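Local coordinates for protein prophenoloxidase b (Marsupenaeus japonicus, PDB 3WKY) that is the zymogen of a type 3 copper phenoloxidase, whose activated form probably oxidises monophenols and o-diphenols at a dinuclear copper site, at residues F70-Q75 with I356-H361; D282-E285 with D290-Y293; P509-D512 with V516-N519; T644-V649 with M655-V660. All coordinates share one frame; numbering follows the deposited sequence. Where two conformers were deposited one is given.

Interaction 1. Residues F70-Q75 with I356-H361; sequences FAFNKQ and IHNLGH. With CUO (Cu2-o2 cluster), chain J.
The type I turn from Phe70 to Asn73 sets Phe72 against helix 356-365, with Phe72 CA 5.0 Å from Asn358 CA. From there the Phe72 ring lies flat over one face of the His361 imidazole, in a face-to-face stack with only 8° between the planes and the centroids 3.6 Å apart. Among the closest pairs is Phe72 CE2 with His361 ND1, 3.4 Å. His361 CB extends the same cover as a CH-pi contact over the phenyl face. With CG anti to its carbonyl carbon (chi1 -53°), Phe72 turns the para carbon CZ toward the copper cluster, 3.5 Å from its O2. Asn358 OD1 meets the rim in the ring plane, 3.5 Å from Phe72 CD1, while His357 approaches obliquely. His357 NE2 and His361 NE2 each hold copper CU2 at 2.1 Å, and His397 is the third ligand. His357 ND1 and His361 ND1 are hydrogen-bonded to Glu343 O and Met381 O respectively, which fixes the rotation of both imidazoles. Contact across the segments thus rests on ring stacking and edge packing. A phenyl pressed on a copper ligand beside the oxygen is consistent with the placeholder phenylalanine of this family, thought to hinder substrate access until activation.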
# COMPACT_ATOMS: atom_id res chain seq x y z
N PHE A 70 -4.32 29.40 22.94
CA PHE A 70 -4.21 28.78 21.63
C PHE A 70 -4.65 29.77 20.56
O PHE A 70 -5.83 29.86 20.20
CB PHE A 70 -5.04 27.50 21.60
CG PHE A 70 -4.48 26.42 22.48
CD1 PHE A 70 -3.14 26.08 22.40
CD2 PHE A 70 -5.28 25.78 23.41
CE1 PHE A 70 -2.61 25.10 23.22
CE2 PHE A 70 -4.76 24.79 24.23
CZ PHE A 70 -3.42 24.46 24.14
N ALA A 71 -3.67 30.53 20.07
CA ALA A 71 -3.94 31.71 19.27
C ALA A 71 -4.70 31.45 17.98
O ALA A 71 -5.39 32.35 17.48
CB ALA A 71 -2.63 32.45 18.99
N PHE A 72 -4.60 30.24 17.43
CA PHE A 72 -5.22 29.96 16.13
C PHE A 72 -6.64 29.45 16.29
O PHE A 72 -7.37 29.30 15.30
CB PHE A 72 -4.37 28.96 15.33
CG PHE A 72 -2.94 29.38 15.20
CD1 PHE A 72 -2.56 30.30 14.24
CD2 PHE A 72 -1.97 28.88 16.07
CE1 PHE A 72 -1.25 30.72 14.14
CE2 PHE A 72 -0.65 29.29 15.97
CZ PHE A 72 -0.30 30.20 15.00
N ASN A 73 -7.02 29.18 17.53
CA ASN A 73 -8.34 28.66 17.86
C ASN A 73 -9.34 29.80 18.02
O ASN A 73 -9.07 30.78 18.72
CB ASN A 73 -8.27 27.81 19.12
CG ASN A 73 -9.64 27.39 19.63
OD1 ASN A 73 -10.28 28.11 20.39
ND2 ASN A 73 -10.09 26.21 19.20
N LYS A 74 -10.49 29.68 17.37
CA LYS A 74 -11.50 30.74 17.33
C LYS A 74 -11.99 31.18 18.71
O LYS A 74 -12.16 32.37 18.99
CB LYS A 74 -12.69 30.29 16.48
CG LYS A 74 -13.81 31.31 16.36
CD LYS A 74 -15.07 30.66 15.83
CE LYS A 74 -16.06 31.70 15.32
NZ LYS A 74 -17.39 31.09 15.02
N GLN A 75 -12.24 30.20 19.58
CA GLN A 75 -12.74 30.50 20.91
C GLN A 75 -11.68 31.22 21.76
O GLN A 75 -12.00 32.19 22.46
CB GLN A 75 -13.24 29.23 21.60
CG GLN A 75 -14.54 28.67 21.01
CD GLN A 75 -14.33 27.69 19.86
OE1 GLN A 75 -13.20 27.40 19.45
NE2 GLN A 75 -15.43 27.17 19.33
N ILE A 356 -8.22 28.12 6.40
CA ILE A 356 -7.21 27.10 6.13
C ILE A 356 -5.97 27.21 7.00
O ILE A 356 -5.57 26.25 7.65
CB ILE A 356 -6.76 27.12 4.65
CG1 ILE A 356 -7.91 26.68 3.74
CG2 ILE A 356 -5.53 26.21 4.45
CD1 ILE A 356 -7.70 27.13 2.27
N HIS A 357 -5.34 28.37 7.00
CA HIS A 357 -4.06 28.47 7.68
C HIS A 357 -4.17 28.29 9.20
O HIS A 357 -3.35 27.57 9.80
CB HIS A 357 -3.36 29.79 7.34
CG HIS A 357 -2.44 30.25 8.42
ND1 HIS A 357 -2.86 31.06 9.45
CD2 HIS A 357 -1.13 29.97 8.67
CE1 HIS A 357 -1.86 31.27 10.28
NE2 HIS A 357 -0.80 30.64 9.83
N ASN A 358 -5.16 28.93 9.83
CA ASN A 358 -5.31 28.81 11.29
C ASN A 358 -5.61 27.37 11.69
O ASN A 358 -5.02 26.83 12.64
CB ASN A 358 -6.41 29.74 11.83
CG ASN A 358 -6.00 31.21 11.79
OD1 ASN A 358 -4.81 31.52 11.79
ND2 ASN A 358 -6.98 32.10 11.75
N LEU A 359 -6.56 26.75 11.00
CA LEU A 359 -6.94 25.39 11.38
C LEU A 359 -5.80 24.42 11.13
O LEU A 359 -5.62 23.47 11.89
CB LEU A 359 -8.22 24.94 10.67
CG LEU A 359 -9.48 25.40 11.43
CD1 LEU A 359 -10.71 25.30 10.55
CD2 LEU A 359 -9.66 24.56 12.70
N GLY A 360 -5.01 24.69 10.10
CA GLY A 360 -3.85 23.85 9.81
C GLY A 360 -2.90 23.80 10.99
O GLY A 360 -2.33 22.76 11.28
N HIS A 361 -2.69 24.93 11.66
CA HIS A 361 -1.89 24.93 12.88
C HIS A 361 -2.45 23.98 13.92
O HIS A 361 -1.71 23.24 14.59
CB HIS A 361 -1.86 26.31 13.51
CG HIS A 361 -0.76 27.17 12.99
ND1 HIS A 361 0.48 27.22 13.58
CD2 HIS A 361 -0.72 28.00 11.92
CE1 HIS A 361 1.25 28.06 12.91
NE2 HIS A 361 0.55 28.53 11.90
CU1 CUO J . 2.53 33.32 11.99
CU2 CUO J . 1.06 30.24 10.82
O1 CUO J . 1.02 32.09 11.54
O2 CUO J . 2.00 31.20 12.54

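Interaction 2. Residues D282-E285 with D290-Y293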
# COMPACT_ATOMS: atom_id res chain seq x y z
N ASP A 282 -8.20 14.31 10.56
CA ASP A 282 -9.42 15.00 10.97
C ASP A 282 -9.38 15.27 12.47
O ASP A 282 -9.01 14.38 13.25
CB ASP A 282 -10.67 14.14 10.70
CG ASP A 282 -10.90 13.83 9.23
OD1 ASP A 282 -10.34 14.51 8.34
OD2 ASP A 282 -11.68 12.90 8.95
N ILE A 283 -9.74 16.48 12.88
CA ILE A 283 -9.76 16.77 14.31
C ILE A 283 -11.16 16.62 14.82
O ILE A 283 -12.04 17.41 14.50
CB ILE A 283 -9.30 18.20 14.62
CG1 ILE A 283 -7.87 18.39 14.15
CG2 ILE A 283 -9.42 18.46 16.12
CD1 ILE A 283 -6.87 17.43 14.77
N ARG A 284 -11.38 15.56 15.59
CA ARG A 284 -12.70 15.32 16.16
C ARG A 284 -12.73 15.95 17.55
O ARG A 284 -12.18 15.41 18.50
CB ARG A 284 -12.99 13.83 16.17
CG ARG A 284 -13.43 13.38 14.79
CD ARG A 284 -12.73 12.14 14.36
NE ARG A 284 -11.31 12.36 14.08
CZ ARG A 284 -10.47 11.35 13.85
NH1 ARG A 284 -10.93 10.11 13.90
NH2 ARG A 284 -9.19 11.58 13.59
N GLU A 285 -13.31 17.15 17.61
CA GLU A 285 -13.30 17.95 18.82
C GLU A 285 -14.22 17.39 19.89
O GLU A 285 -15.00 16.46 19.65
CB GLU A 285 -13.72 19.39 18.50
CG GLU A 285 -12.57 20.34 18.25
CD GLU A 285 -11.80 20.69 19.53
OE1 GLU A 285 -10.95 21.59 19.45
OE2 GLU A 285 -12.04 20.08 20.60
N ASP A 290 -17.91 20.63 17.04
CA ASP A 290 -16.89 21.65 16.78
C ASP A 290 -15.70 21.14 15.95
O ASP A 290 -14.66 21.79 15.88
CB ASP A 290 -16.34 22.22 18.09
CG ASP A 290 -17.37 23.07 18.83
OD1 ASP A 290 -18.46 23.29 18.27
OD2 ASP A 290 -17.07 23.51 19.96
N SER A 291 -15.88 20.00 15.29
CA SER A 291 -14.79 19.36 14.55
C SER A 291 -14.48 19.97 13.20
O SER A 291 -15.28 20.74 12.64
CB SER A 291 -15.13 17.88 14.37
OG SER A 291 -15.35 17.31 15.64
N ASN A 292 -13.29 19.65 12.67
CA ASN A 292 -12.92 20.03 11.31
C ASN A 292 -12.23 18.86 10.62
O ASN A 292 -11.71 17.97 11.31
CB ASN A 292 -12.03 21.28 11.29
CG ASN A 292 -12.80 22.55 11.60
OD1 ASN A 292 -12.75 23.05 12.72
ND2 ASN A 292 -13.55 23.05 10.62
N TYR A 293 -12.23 18.85 9.29
CA TYR A 293 -11.84 17.63 8.55
C TYR A 293 -10.85 17.92 7.45
O TYR A 293 -10.87 19.01 6.87
CB TYR A 293 -13.09 16.96 7.99
CG TYR A 293 -14.08 16.65 9.09
CD1 TYR A 293 -14.98 17.61 9.57
CD2 TYR A 293 -14.08 15.40 9.70
CE1 TYR A 293 -15.86 17.32 10.62
CE2 TYR A 293 -14.96 15.10 10.74
CZ TYR A 293 -15.85 16.05 11.19
OH TYR A 293 -16.70 15.72 12.23
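Ile283 and Asn292 form a single antiparallel bridge, a hydrogen-bonded pair in which each residue both gives and takes. Ile283 N donates to Asn292 O at 2.9 Å, and Asn292 N returns a bond of 3.2 Å to Ile283 O. The two segments run almost exactly antiparallel, 174° apart, so the pairing resembles a short piece of hairpin.

Beyond this single bridge a side chain takes over. Ser291 OG accepts from Glu285 N at 2.8 Å; its first torsion (chi1 -57°) turns the hydroxyl anti to the carbonyl carbon and toward that amide. The same oxygen is also hydrogen-bonded to Leu288 O in the connecting loop, bracing the turn from within. Arg284 points its side chain back along its own segment, and NE and NH2 together grip Asp282 O side-on, NH2 at 2.8 Å.

Packing fills the two ends. Asp282 OD2 lies in the plane of the Tyr293 ring, at its edge, 3.5 Å from CD2, with the carboxylate turned steeply against the ring. Glu285 CG rests 3.5 Å from Asp290 O.

Asp282 OD1 is hydrogen-bonded to Val294 N at the start of helix 294-310, and OD2 to Ser295 of a second subunit, whose Tyr293 stacks on this one. A third subunit's Arg180 holds the carbonyls of Arg284 and Glu285, while Ile283 and Asn292 pack on helix 356-365.

Interaction 3. Residues P509-D512 with V516-N519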
# COMPACT_ATOMS: atom_id res chain seq x y z
N PRO A 509 20.18 34.40 -1.82
CA PRO A 509 21.39 33.67 -2.21
C PRO A 509 21.54 33.65 -3.73
O PRO A 509 20.55 33.71 -4.46
CB PRO A 509 21.11 32.23 -1.71
CG PRO A 509 20.02 32.37 -0.69
CD PRO A 509 19.18 33.53 -1.15
N LYS A 510 22.78 33.59 -4.20
CA LYS A 510 23.03 33.54 -5.63
C LYS A 510 22.83 32.12 -6.19
O LYS A 510 22.32 31.95 -7.31
CB LYS A 510 24.44 34.06 -5.94
CG LYS A 510 24.75 34.14 -7.43
CD LYS A 510 26.01 34.98 -7.69
CE LYS A 510 26.28 35.12 -9.19
NZ LYS A 510 27.50 35.94 -9.44
N PHE A 511 23.22 31.12 -5.41
CA PHE A 511 23.19 29.73 -5.86
C PHE A 511 22.22 28.88 -5.06
O PHE A 511 22.04 29.10 -3.86
CB PHE A 511 24.60 29.13 -5.75
CG PHE A 511 25.64 29.92 -6.49
CD1 PHE A 511 25.84 29.72 -7.85
CD2 PHE A 511 26.40 30.87 -5.84
CE1 PHE A 511 26.80 30.46 -8.54
CE2 PHE A 511 27.35 31.61 -6.52
CZ PHE A 511 27.55 31.41 -7.87
N ASP A 512 21.61 27.91 -5.73
CA ASP A 512 20.76 26.93 -5.02
C ASP A 512 21.59 25.84 -4.35
O ASP A 512 22.82 25.91 -4.31
CB ASP A 512 19.69 26.35 -5.93
CG ASP A 512 20.26 25.50 -7.07
OD1 ASP A 512 21.41 25.02 -6.98
OD2 ASP A 512 19.53 25.29 -8.05
N VAL A 516 23.84 25.66 -8.60
CA VAL A 516 23.41 26.25 -9.86
C VAL A 516 22.95 27.69 -9.61
O VAL A 516 22.34 27.96 -8.58
CB VAL A 516 22.25 25.43 -10.47
CG1 VAL A 516 21.67 26.11 -11.70
CG2 VAL A 516 22.74 24.02 -10.82
N LYS A 517 23.26 28.61 -10.52
CA LYS A 517 22.78 29.99 -10.39
C LYS A 517 21.27 30.05 -10.49
O LYS A 517 20.68 29.58 -11.46
CB LYS A 517 23.38 30.89 -11.48
CG LYS A 517 24.74 31.44 -11.14
CD LYS A 517 25.09 32.61 -12.06
CE LYS A 517 26.43 32.40 -12.73
NZ LYS A 517 26.53 31.03 -13.30
N MET A 518 20.63 30.62 -9.48
CA MET A 518 19.18 30.74 -9.52
C MET A 518 18.75 31.80 -10.53
O MET A 518 19.31 32.90 -10.56
CB MET A 518 18.63 31.01 -8.12
CG MET A 518 18.70 29.78 -7.23
SD MET A 518 17.69 29.96 -5.75
CE MET A 518 18.81 30.85 -4.65
N ASN A 519 17.79 31.44 -11.38
CA ASN A 519 17.25 32.39 -12.35
C ASN A 519 16.27 33.35 -11.68
O ASN A 519 16.01 33.23 -10.48
CB ASN A 519 16.62 31.68 -13.56
CG ASN A 519 15.40 30.82 -13.21
OD1 ASN A 519 14.89 30.86 -12.09
ND2 ASN A 519 14.92 30.07 -14.19
O HOH W 1 21.34 33.82 -9.04
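Lys510 and Asp512 face Met518 and Val516 through two straight backbone bonds, Met518 N to Lys510 O at 3.1 Å and Asp512 N to Val516 O at 2.9 Å. Between them Phe511 CA makes a close CH contact of 3.4 Å with Val516 O, so that carbonyl is used twice. A third bond comes from a side chain: Val516 N donates to Asp512 OD1 at 3.0 Å, meeting it from above the carboxylate plane. The chi1 of 66° places the Asp512 carboxylate between its backbone N and carbonyl carbon, folded over the turn, and OD1 also takes Glu514 N in an Asx turn.

Apolar contacts flank these bonds. Met518 bends at chi3 and tucks its methyl CE beside Pro509, 4.0 Å from CB; it also covers the buried Pro509 O, which has no polar partner in the model. On the other flank Lys517, in one of its two modelled conformers, runs alongside Phe511, CG 3.5 Å from CE1, and beside the extended Lys510 chain.

One layer out, a water donates to both Lys510 O and Met518 O at 2.7 Å. Lys517 NZ is hydrogen-bonded to Ser641 O of a fourth subunit, which with packing on Phe511 and Val516 links this hairpin-like turn to that neighbour. Lys510 NZ and Lys517 NZ stay 6.3 Å apart; Glu659, in a salt bridge, probably balances the charge of Lys510, while Lys517 is held by a neutral carbonyl.

Interaction 4. Residues T644-V649 with M655-V660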
# COMPACT_ATOMS: atom_id res chain seq x y z
N THR A 644 17.02 36.36 -16.02
CA THR A 644 17.90 36.46 -14.86
C THR A 644 17.72 37.79 -14.13
O THR A 644 17.18 38.75 -14.70
CB THR A 644 19.38 36.29 -15.26
OG1 THR A 644 19.78 37.37 -16.12
CG2 THR A 644 19.59 34.97 -15.99
N ILE A 645 18.14 37.83 -12.87
CA ILE A 645 18.05 39.07 -12.11
C ILE A 645 19.02 40.08 -12.72
O ILE A 645 18.73 41.26 -12.76
CB ILE A 645 18.30 38.87 -10.59
CG1 ILE A 645 18.02 40.16 -9.80
CG2 ILE A 645 19.69 38.31 -10.31
CD1 ILE A 645 16.57 40.63 -9.92
N GLU A 646 20.14 39.58 -13.25
CA GLU A 646 21.09 40.43 -13.98
C GLU A 646 20.44 41.14 -15.18
O GLU A 646 20.56 42.36 -15.34
CB GLU A 646 22.31 39.61 -14.43
CG GLU A 646 23.19 39.11 -13.28
CD GLU A 646 22.74 37.79 -12.65
OE1 GLU A 646 21.61 37.32 -12.90
OE2 GLU A 646 23.54 37.21 -11.88
N ASP A 647 19.76 40.37 -16.03
CA ASP A 647 19.07 40.93 -17.19
C ASP A 647 17.99 41.92 -16.77
O ASP A 647 17.80 42.95 -17.40
CB ASP A 647 18.43 39.84 -18.06
CG ASP A 647 19.45 39.05 -18.86
OD1 ASP A 647 20.65 39.42 -18.87
OD2 ASP A 647 19.05 38.05 -19.50
N PHE A 648 17.28 41.58 -15.70
CA PHE A 648 16.21 42.44 -15.19
C PHE A 648 16.76 43.81 -14.77
O PHE A 648 16.22 44.84 -15.16
CB PHE A 648 15.56 41.76 -13.98
CG PHE A 648 14.44 42.54 -13.35
CD1 PHE A 648 13.20 42.62 -13.97
CD2 PHE A 648 14.61 43.16 -12.12
CE1 PHE A 648 12.15 43.34 -13.39
CE2 PHE A 648 13.57 43.88 -11.53
CZ PHE A 648 12.34 43.97 -12.17
N VAL A 649 17.83 43.80 -13.99
CA VAL A 649 18.39 45.03 -13.42
C VAL A 649 19.03 45.89 -14.52
O VAL A 649 19.02 47.12 -14.46
CB VAL A 649 19.41 44.66 -12.32
CG1 VAL A 649 20.34 45.80 -12.00
CG2 VAL A 649 18.69 44.18 -11.05
N MET A 655 18.03 50.68 -11.05
CA MET A 655 18.31 49.45 -10.31
C MET A 655 19.76 49.06 -10.46
O MET A 655 20.35 49.22 -11.54
CB MET A 655 17.44 48.30 -10.82
CG MET A 655 15.95 48.52 -10.81
SD MET A 655 15.20 47.00 -11.48
CE MET A 655 13.50 47.51 -11.68
N MET A 656 20.34 48.53 -9.39
CA MET A 656 21.70 47.99 -9.45
C MET A 656 21.78 46.69 -8.66
O MET A 656 21.18 46.56 -7.59
CB MET A 656 22.73 49.00 -8.93
CG MET A 656 24.16 48.46 -8.88
SD MET A 656 25.40 49.80 -8.93
CE MET A 656 25.24 50.35 -10.64
N LEU A 657 22.53 45.72 -9.19
CA LEU A 657 22.70 44.44 -8.51
C LEU A 657 24.10 44.33 -7.92
O LEU A 657 25.09 44.18 -8.65
CB LEU A 657 22.44 43.28 -9.47
CG LEU A 657 22.51 41.89 -8.84
CD1 LEU A 657 21.33 41.70 -7.87
CD2 LEU A 657 22.54 40.80 -9.91
N GLN A 658 24.18 44.41 -6.60
CA GLN A 658 25.44 44.28 -5.89
C GLN A 658 25.54 42.84 -5.36
O GLN A 658 24.59 42.05 -5.48
CB GLN A 658 25.51 45.38 -4.79
CG GLN A 658 26.28 45.10 -3.50
CD GLN A 658 27.75 45.48 -3.54
OE1 GLN A 658 28.34 45.64 -4.61
NE2 GLN A 658 28.34 45.62 -2.35
N GLU A 659 26.69 42.49 -4.79
CA GLU A 659 26.92 41.15 -4.30
C GLU A 659 27.70 41.25 -2.99
O GLU A 659 28.63 42.06 -2.88
CB GLU A 659 27.74 40.40 -5.34
CG GLU A 659 27.60 38.92 -5.32
CD GLU A 659 28.22 38.26 -6.55
OE1 GLU A 659 29.41 37.88 -6.49
OE2 GLU A 659 27.52 38.12 -7.58
N VAL A 660 27.31 40.48 -1.98
CA VAL A 660 28.09 40.41 -0.74
C VAL A 660 28.41 38.97 -0.40
O VAL A 660 27.75 38.04 -0.90
CB VAL A 660 27.36 41.08 0.46
CG1 VAL A 660 27.01 42.52 0.12
CG2 VAL A 660 26.12 40.29 0.87
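Phe648 and Met655 make the close end of this contact: Met655 SD sits 3.5 Å from Phe648 CE2 in an oblique Met-aromatic contact, and its methyl CE reaches CE2 and CZ of the same ring. With Phe648 CG anti to its backbone N (chi1 -180°) and the methionine chain extended, the two side chains converge from helix and strand. Val649, modelled in two conformers, presses CG1 on the strand backbone itself, 3.5 Å from Met655 O and 3.6 Å from Leu657 N. Leu657 closes the middle, CD2 lying 3.8 Å from Ile645 CG2 and CB resting on the valine methyls.

The other side is looser. Glu646 touches mainly through CG, 3.8 Å from Leu657 CD2, and Glu646 OE2 stays 5.9 Å from Glu659 OE2, which is held in a salt bridge by Lys510. Thr644 N-caps the helix, OG1 accepting from Asp647 N at 3.0 Å.

The axes of helix segment 645-649 and strand segment 655-660 come within 8.2 Å, their directions 146° apart. Strand 588-598 pairs with that strand and also meets Ile645 and Val649, while Leu419 of helix 416-419 covers Phe648 and Met655. Met656, pointing away from the helix, packs on strand 424-432.

From the N terminus, interaction 1 opens at 70-75 and closes at 356-361, with 280 residues between, pinning the N-terminal all-alpha region onto the copper-binding helices. Interaction 2 falls inside that long span as a tight local turn ahead of helix 294-310; the two meet where Leu359 packs on Asn292, their centres about 12 Å apart. The chain then enters the ig-like region, where interactions 3 and 4 follow in series, each closing a short loop: one after strand 501-509, the other between helix 645-650 and strand 655-664. A salt bridge from Lys510 NZ to Glu659 OE2 (2.9 Å) joins them. The copper-region pair and the ig-like pair have no direct contact.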